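Local atomic coordinates of esterase TesA (Pseudomonas aeruginosa, PDB entry 4JGG), a protein that hydrolyses carboxylic esters as a secreted serine esterase of the GDSL family, most active on Tween detergents and short-chain p-nitrophenyl esters, with weak thioesterase activity towards palmitoyl-coenzyme A. Residues T23-G28 and V61-S66; R76-L81 and A115-A120; D68-G73 and G95-R100. All blocks are in the same frame, centred on the assembly; numbering follows the deposited sequence.

Contact 1 of 3, residues T23-G28 and V61-S66; sequences TLLVVG and VNASIS
V61 runs beside T23 and L25, and its side chain meets both from one face of the sheet. CB lies 4.1 Å from T23 CG2. Beyond it the two methyls part: CG2, beside its own backbone N, comes within 3.5 Å of T23 CG2, the two side chains crossing obliquely, while CG1, turned anti to that N (chi1 177°), is 4.1 Å from L25 CD1. The same leucine methyl rests on A63 CB. A beta-branched valine suits an extended backbone, and its forked end can serve two neighbours at once.

The backbones run parallel. V61 N donates to L24 O, V26 N to V61 O at 2.9 Å, and A63 N to V26 O at 2.7 Å. V26 and N62 occupy the other face, where V26 CG1 packs against S64 OG. That hydroxyl donates to N62 OD1 (2.7 Å) in the plane of its carbonyl, tying down the turn where the strand ends; N62 ND2 is taken up by S32 O. Further along, I65 N reaches G28 O at 3.0 Å, so a strand-like bond is still made beyond the end of the regular strand. G28, without a side chain, lets S64 come close.

This is the edge of the parallel sheet of an SGNH hydrolase, with 59-62 outermost beside 23-28, whose C-terminal end leads towards S30, the probable nucleophile.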
loop_
_atom_site.group_PDB
_atom_site.type_symbol
_atom_site.label_atom_id
_atom_site.label_comp_id
_atom_site.label_asym_id
_atom_site.label_seq_id
_atom_site.Cartn_x
_atom_site.Cartn_y
_atom_site.Cartn_z
ATOM N N THR A 23 14.147 9.494 -2.459
ATOM C CA THR A 23 13.760 8.110 -2.218
ATOM C C THR A 23 12.255 7.955 -2.102
ATOM O O THR A 23 11.570 8.787 -1.482
ATOM C CB THR A 23 14.434 7.521 -0.952
ATOM O OG1 THR A 23 15.821 7.322 -1.210
ATOM C CG2 THR A 23 13.834 6.180 -0.596
ATOM N N LEU A 24 11.768 6.879 -2.710
ATOM C CA LEU A 24 10.369 6.470 -2.653
ATOM C C LEU A 24 10.268 5.229 -1.759
ATOM O O LEU A 24 10.655 4.118 -2.137
ATOM C CB LEU A 24 9.857 6.164 -4.059
ATOM C CG LEU A 24 8.355 6.043 -4.333
ATOM C CD1 LEU A 24 8.125 6.189 -5.833
ATOM C CD2 LEU A 24 7.796 4.735 -3.828
ATOM N N LEU A 25 9.764 5.431 -0.554
ATOM C CA LEU A 25 9.711 4.349 0.415
ATOM C C LEU A 25 8.348 3.679 0.333
ATOM O O LEU A 25 7.337 4.355 0.483
ATOM C CB LEU A 25 9.911 4.902 1.811
ATOM C CG LEU A 25 9.730 3.912 2.970
ATOM C CD1 LEU A 25 10.852 2.888 3.011
ATOM C CD2 LEU A 25 9.654 4.679 4.264
ATOM N N VAL A 26 8.336 2.374 0.063
ATOM C CA VAL A 26 7.109 1.575 0.135
ATOM C C VAL A 26 7.050 0.807 1.442
ATOM O O VAL A 26 7.915 -0.032 1.725
ATOM C CB VAL A 26 6.987 0.540 -1.004
ATOM C CG1 VAL A 26 5.656 -0.239 -0.872
ATOM C CG2 VAL A 26 7.059 1.220 -2.389
ATOM N N VAL A 27 6.015 1.075 2.227
ATOM C CA VAL A 27 5.810 0.380 3.493
ATOM C C VAL A 27 4.531 -0.457 3.420
ATOM O O VAL A 27 3.430 0.054 3.653
ATOM C CB VAL A 27 5.730 1.388 4.657
ATOM C CG1 VAL A 27 5.686 0.653 6.004
ATOM C CG2 VAL A 27 6.914 2.354 4.596
ATOM N N GLY A 28 4.678 -1.737 3.083
ATOM C CA GLY A 28 3.527 -2.594 2.857
ATOM C C GLY A 28 3.575 -3.937 3.567
ATOM O O GLY A 28 4.402 -4.168 4.449
ATOM N N VAL A 61 12.786 2.099 -2.393
ATOM C CA VAL A 61 13.149 1.269 -1.257
ATOM C C VAL A 61 11.888 0.544 -0.790
ATOM O O VAL A 61 10.967 1.167 -0.263
ATOM C CB VAL A 61 13.732 2.108 -0.103
ATOM C CG1 VAL A 61 14.028 1.230 1.101
ATOM C CG2 VAL A 61 14.987 2.848 -0.563
ATOM N N ASN A 62 11.840 -0.762 -1.035
ATOM C CA ASN A 62 10.704 -1.574 -0.615
ATOM C C ASN A 62 10.937 -2.048 0.803
ATOM O O ASN A 62 11.904 -2.761 1.065
ATOM C CB ASN A 62 10.532 -2.787 -1.534
ATOM C CG ASN A 62 9.185 -3.478 -1.337
ATOM O OD1 ASN A 62 8.347 -3.004 -0.572
ATOM N ND2 ASN A 62 8.973 -4.593 -2.029
ATOM N N ALA A 63 10.072 -1.635 1.722
ATOM C CA ALA A 63 10.185 -2.066 3.106
ATOM C C ALA A 63 8.965 -2.893 3.505
ATOM O O ALA A 63 8.498 -2.825 4.644
ATOM C CB ALA A 63 10.348 -0.865 4.022
ATOM N N SER A 64 8.443 -3.674 2.566
ATOM C CA SER A 64 7.213 -4.440 2.825
ATOM C C SER A 64 7.494 -5.801 3.466
ATOM O O SER A 64 8.408 -6.517 3.044
ATOM C CB SER A 64 6.408 -4.597 1.529
ATOM O OG SER A 64 6.195 -3.323 0.947
ATOM N N ILE A 65 6.691 -6.158 4.472
ATOM C CA ILE A 65 6.885 -7.402 5.202
ATOM C C ILE A 65 5.564 -8.149 5.390
ATOM O O ILE A 65 4.599 -7.600 5.916
ATOM C CB ILE A 65 7.464 -7.145 6.600
ATOM C CG1 ILE A 65 8.767 -6.336 6.512
ATOM C CG2 ILE A 65 7.689 -8.462 7.339
ATOM C CD1 ILE A 65 9.401 -6.105 7.876
ATOM N N SER A 66 5.529 -9.406 4.975
ATOM C CA SER A 66 4.348 -10.235 5.220
ATOM C C SER A 66 4.001 -10.239 6.705
ATOM O O SER A 66 4.885 -10.317 7.546
ATOM C CB SER A 66 4.601 -11.667 4.755
ATOM O OG SER A 66 4.835 -11.694 3.356
#

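Contact 2 of 3, residues R76-L81 and A115-A120; sequences RLPALL and AQKARA
L81 N donates to L77 O at 2.8 Å, an i to i-4 alpha-helical bond between two leucines one turn apart, both on the flank of 76-81 that faces K117 and A118. The motif is a pair of nearly parallel helices in an alpha/beta/alpha fold: 70-84 and 104-121 lie side by side against the sheet, their short segments 14° apart in direction with axes 10.3 Å from each other. The sheet lies beneath both, L80 touching L25 and A118 touching V125. Strand 88-92 falls between these helices in the chain, as expected where successive beta-alpha-beta crossovers put their helices on one side of a sheet.

No hydrogen bond joins the segments; they meet by van der Waals contact, over a modest 201 Å² of buried surface. L77 CD2 reaches K117 CB at 4.3 Å, and leucine suits this buried flank because its branched end reaches the neighbouring helix. A118, by contrast, offers only a methyl, small enough to allow the leucines close to the backbone of 115-120. K117 is partly exposed. With CG anti to its carbonyl carbon and the chain extended as far as CE, its carbons line the contact, CD 4.3 Å from P78 CG; the bend at chi4 (-66°) turns only NZ. P78 is exposed; its ring nitrogen has no hydrogen to give, and the helix is kinked here, the N atoms of P78 and A79 having no bond to the preceding turn.

L81 completes the packing: CD1 lies over the backbone of the second helix, 3.6 Å from K117 O, while CD2 faces A118 CB at 4.4 Å.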
loop_
_atom_site.group_PDB
_atom_site.type_symbol
_atom_site.label_atom_id
_atom_site.label_comp_id
_atom_site.label_asym_id
_atom_site.label_seq_id
_atom_site.Cartn_x
_atom_site.Cartn_y
_atom_site.Cartn_z
ATOM N N ARG A 76 7.400 0.714 13.185
ATOM C CA ARG A 76 8.668 0.598 12.451
ATOM C C ARG A 76 8.958 1.747 11.469
ATOM O O ARG A 76 10.060 1.846 10.932
ATOM C CB ARG A 76 8.792 -0.761 11.739
ATOM C CG ARG A 76 7.796 -0.982 10.580
ATOM C CD ARG A 76 7.898 -2.417 10.066
ATOM N NE ARG A 76 7.024 -2.703 8.932
ATOM C CZ ARG A 76 7.417 -2.710 7.660
ATOM N NH1 ARG A 76 8.674 -2.419 7.347
ATOM N NH2 ARG A 76 6.558 -3.003 6.702
ATOM N N LEU A 77 7.990 2.630 11.264
ATOM C CA LEU A 77 8.177 3.755 10.344
ATOM C C LEU A 77 9.244 4.790 10.775
ATOM O O LEU A 77 10.069 5.207 9.957
ATOM C CB LEU A 77 6.822 4.416 10.020
ATOM C CG LEU A 77 6.880 5.662 9.128
ATOM C CD1 LEU A 77 7.303 5.321 7.707
ATOM C CD2 LEU A 77 5.539 6.386 9.141
ATOM N N PRO A 78 9.264 5.190 12.062
ATOM C CA PRO A 78 10.240 6.222 12.448
ATOM C C PRO A 78 11.689 5.869 12.085
ATOM O O PRO A 78 12.433 6.743 11.615
ATOM C CB PRO A 78 10.060 6.318 13.967
ATOM C CG PRO A 78 8.599 5.962 14.148
ATOM C CD PRO A 78 8.356 4.858 13.170
ATOM N N ALA A 79 12.072 4.612 12.286
ATOM C CA ALA A 79 13.417 4.166 11.935
ATOM C C ALA A 79 13.672 4.273 10.427
ATOM O O ALA A 79 14.776 4.618 9.995
ATOM C CB ALA A 79 13.645 2.731 12.412
ATOM N N LEU A 80 12.652 3.925 9.645
ATOM C CA LEU A 80 12.682 3.990 8.188
ATOM C C LEU A 80 12.783 5.430 7.702
ATOM O O LEU A 80 13.582 5.733 6.816
ATOM C CB LEU A 80 11.430 3.322 7.604
ATOM C CG LEU A 80 11.318 1.796 7.698
ATOM C CD1 LEU A 80 9.919 1.311 7.266
ATOM C CD2 LEU A 80 12.399 1.118 6.864
ATOM N N LEU A 81 11.997 6.324 8.299
ATOM C CA LEU A 81 12.071 7.743 7.947
ATOM C C LEU A 81 13.460 8.279 8.267
ATOM O O LEU A 81 14.066 8.969 7.454
ATOM C CB LEU A 81 11.006 8.555 8.686
ATOM C CG LEU A 81 9.560 8.130 8.400
ATOM C CD1 LEU A 81 8.583 8.904 9.268
ATOM C CD2 LEU A 81 9.261 8.337 6.922
ATOM N N ALA A 115 0.862 8.711 8.546
ATOM C CA ALA A 115 0.834 9.744 7.513
ATOM C C ALA A 115 1.305 11.063 8.090
ATOM O O ALA A 115 1.978 11.843 7.420
ATOM C CB ALA A 115 -0.559 9.887 6.912
ATOM N N GLN A 116 0.951 11.302 9.345
ATOM C CA GLN A 116 1.426 12.477 10.066
ATOM C C GLN A 116 2.943 12.471 10.181
ATOM O O GLN A 116 3.597 13.480 9.918
ATOM C CB GLN A 116 0.789 12.531 11.459
ATOM C CG GLN A 116 1.082 13.795 12.242
ATOM C CD GLN A 116 2.347 13.692 13.066
ATOM O OE1 GLN A 116 2.744 12.604 13.478
ATOM N NE2 GLN A 116 2.989 14.833 13.314
ATOM N N LYS A 117 3.502 11.329 10.570
ATOM C CA LYS A 117 4.935 11.242 10.831
ATOM C C LYS A 117 5.742 11.353 9.541
ATOM O O LYS A 117 6.805 11.976 9.519
ATOM C CB LYS A 117 5.274 9.941 11.555
ATOM C CG LYS A 117 4.925 9.925 13.033
ATOM C CD LYS A 117 5.281 8.575 13.632
ATOM C CE LYS A 117 4.815 8.430 15.081
ATOM N NZ LYS A 117 5.522 9.357 16.000
ATOM N N ALA A 118 5.238 10.746 8.471
ATOM C CA ALA A 118 5.887 10.858 7.162
ATOM C C ALA A 118 5.875 12.295 6.648
ATOM O O ALA A 118 6.902 12.815 6.196
ATOM C CB ALA A 118 5.232 9.926 6.161
ATOM N N ARG A 119 4.711 12.932 6.709
ATOM C CA ARG A 119 4.585 14.337 6.340
ATOM C C ARG A 119 5.516 15.196 7.199
ATOM O O ARG A 119 6.110 16.155 6.711
ATOM C CB ARG A 119 3.135 14.799 6.511
ATOM C CG ARG A 119 2.935 16.300 6.386
ATOM C CD ARG A 119 1.568 16.700 6.926
ATOM N NE ARG A 119 1.542 16.752 8.392
ATOM C CZ ARG A 119 0.425 16.835 9.110
ATOM N NH1 ARG A 119 -0.753 16.852 8.501
ATOM N NH2 ARG A 119 0.480 16.886 10.434
ATOM N N ALA A 120 5.638 14.846 8.477
ATOM C CA ALA A 120 6.534 15.566 9.394
ATOM C C ALA A 120 8.016 15.465 9.006
ATOM O O ALA A 120 8.814 16.343 9.348
ATOM C CB ALA A 120 6.325 15.088 10.839
#

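Contact 3 of 3, residues D68-G73 and G95-R100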
loop_
_atom_site.group_PDB
_atom_site.type_symbol
_atom_site.label_atom_id
_atom_site.label_comp_id
_atom_site.label_asym_id
_atom_site.label_seq_id
_atom_site.Cartn_x
_atom_site.Cartn_y
_atom_site.Cartn_z
ATOM N N ASP A 68 2.469 -7.824 8.358
ATOM C CA ASP A 68 2.472 -6.501 8.986
ATOM C C ASP A 68 1.061 -5.916 9.104
ATOM O O ASP A 68 0.178 -6.238 8.314
ATOM C CB ASP A 68 3.412 -5.545 8.243
ATOM C CG ASP A 68 3.978 -4.452 9.144
ATOM O OD1 ASP A 68 3.924 -4.590 10.378
ATOM O OD2 ASP A 68 4.497 -3.445 8.611
ATOM N N THR A 69 0.867 -5.059 10.097
ATOM C CA THR A 69 -0.430 -4.468 10.400
ATOM C C THR A 69 -0.245 -2.968 10.510
ATOM O O THR A 69 0.878 -2.493 10.497
ATOM C CB THR A 69 -0.952 -4.945 11.778
ATOM O OG1 THR A 69 0.046 -4.698 12.779
ATOM C CG2 THR A 69 -1.307 -6.424 11.766
ATOM N N SER A 70 -1.336 -2.217 10.656
ATOM C CA SER A 70 -1.202 -0.768 10.824
ATOM C C SER A 70 -0.373 -0.430 12.065
ATOM O O SER A 70 0.436 0.495 12.048
ATOM C CB SER A 70 -2.572 -0.084 10.887
ATOM O OG SER A 70 -3.278 -0.478 12.050
ATOM N N ALA A 71 -0.553 -1.194 13.138
ATOM C CA ALA A 71 0.228 -0.950 14.350
ATOM C C ALA A 71 1.702 -1.253 14.116
ATOM O O ALA A 71 2.569 -0.514 14.574
ATOM C CB ALA A 71 -0.313 -1.765 15.507
ATOM N N GLY A 72 1.985 -2.336 13.399
ATOM C CA GLY A 72 3.358 -2.718 13.101
ATOM C C GLY A 72 4.080 -1.717 12.208
ATOM O O GLY A 72 5.241 -1.376 12.450
ATOM N N GLY A 73 3.394 -1.229 11.185
ATOM C CA GLY A 73 3.974 -0.235 10.301
ATOM C C GLY A 73 4.259 1.070 11.032
ATOM O O GLY A 73 5.291 1.717 10.806
ATOM N N GLY A 95 -4.616 -4.269 5.432
ATOM C CA GLY A 95 -5.229 -5.450 4.861
ATOM C C GLY A 95 -5.288 -6.544 5.896
ATOM O O GLY A 95 -6.259 -7.300 5.976
ATOM N N ASN A 96 -4.236 -6.636 6.708
ATOM C CA ASN A 96 -4.222 -7.616 7.794
ATOM C C ASN A 96 -5.136 -7.236 8.937
ATOM O O ASN A 96 -5.780 -8.096 9.510
ATOM C CB ASN A 96 -2.797 -7.900 8.281
ATOM C CG ASN A 96 -2.023 -8.740 7.290
ATOM O OD1 ASN A 96 -2.544 -9.733 6.782
ATOM N ND2 ASN A 96 -0.794 -8.324 6.968
ATOM N N ASP A 97 -5.227 -5.947 9.242
ATOM C CA ASP A 97 -6.158 -5.501 10.276
ATOM C C ASP A 97 -7.574 -5.959 9.949
ATOM O O ASP A 97 -8.313 -6.366 10.827
ATOM C CB ASP A 97 -6.154 -3.979 10.419
ATOM C CG ASP A 97 -4.795 -3.433 10.831
ATOM O OD1 ASP A 97 -3.780 -3.846 10.235
ATOM O OD2 ASP A 97 -4.756 -2.610 11.762
ATOM N N GLY A 98 -7.961 -5.875 8.684
ATOM C CA GLY A 98 -9.294 -6.297 8.294
ATOM C C GLY A 98 -9.454 -7.801 8.246
ATOM O O GLY A 98 -10.456 -8.361 8.696
ATOM N N LEU A 99 -8.459 -8.467 7.685
ATOM C CA LEU A 99 -8.506 -9.902 7.509
ATOM C C LEU A 99 -8.547 -10.600 8.872
ATOM O O LEU A 99 -9.043 -11.727 8.991
ATOM C CB LEU A 99 -7.286 -10.351 6.714
ATOM C CG LEU A 99 -7.295 -11.754 6.130
ATOM C CD1 LEU A 99 -8.225 -11.805 4.944
ATOM C CD2 LEU A 99 -5.875 -12.143 5.734
ATOM N N ARG A 100 -8.034 -9.912 9.892
ATOM C CA ARG A 100 -8.015 -10.408 11.265
ATOM C C ARG A 100 -9.233 -10.004 12.086
ATOM O O ARG A 100 -9.414 -10.478 13.199
ATOM C CB ARG A 100 -6.782 -9.888 12.000
ATOM C CG ARG A 100 -5.475 -10.436 11.494
ATOM C CD ARG A 100 -4.352 -9.999 12.390
ATOM N NE ARG A 100 -3.117 -9.907 11.636
ATOM C CZ ARG A 100 -1.929 -9.632 12.157
ATOM N NH1 ARG A 100 -1.796 -9.415 13.463
ATOM N NH2 ARG A 100 -0.867 -9.576 11.358
HETATM O O HOH W 1 -1.812 -4.919 6.604
HETATM O O HOH W 2 -2.877 -2.837 13.794
#
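T69 and N96 bring the two backbones to a CA-CA distance of 5.6 Å, where the loop D68-T69, leading into helix 70-84, passes the first turn of helix 95-99. N96 turns its side chain towards that loop, and ND2 donates almost straight (173°) to D68 O at 2.7 Å, with the acceptor in the amide plane. This carbonyl accepts a second bond, from a water bound to N96 N.

T69 is the N-cap: OG1 sits between its backbone N and carbonyl carbon (chi1 53°), where it accepts from G72 N. Its methyl CG2 goes instead over one face of the R100 guanidinium, 3.2 Å from NH2. D97 faces the start of the helix with both oxygens. OD1 takes S70 N at 3.0 Å on its syn lone pair, and OD2 takes S70 OG at 2.6 Å, also on the syn side but out of plane. These bonds fix the rotation of the carboxylate; OD2 accepts further from Q106 NE2 and from a water bound to A71 N.

An aspartate at a helix N-terminus is well placed, and so many donors would probably stabilise its charge. N96 belongs to the GGND block, whose asparagine serves the oxyanion hole in SGNH hydrolases; with the side chains of N96 and S30, the probable nucleophile, about 5 Å apart, the bond to D68 O is consistent with orienting this amide for that role.

Overall arrangement
Contact 1 forms the sheet's edge, contact 2 a helix pair against one side of it, and contact 3 a loop-and-helix junction near the probable catalytic residues. Contacts 1 and 3 are partly buried; contact 2 is buried, though farther from the chain's centre. Chemistry follows place: backbone hydrogen bonds join the strands, leucine, alanine and proline carbons with a lysine's aliphatic part pack the helix pair, and charged and amide groups with waters serve the active-site end. Contacts 2 and 3 share helix 70-84, their centres about 17 Å apart. R76, on that helix but turned away from contact 2's packing, reaches the other two: NE forms a salt bridge with D68 OD2, NH1 probably a hydrogen bond with A63 O.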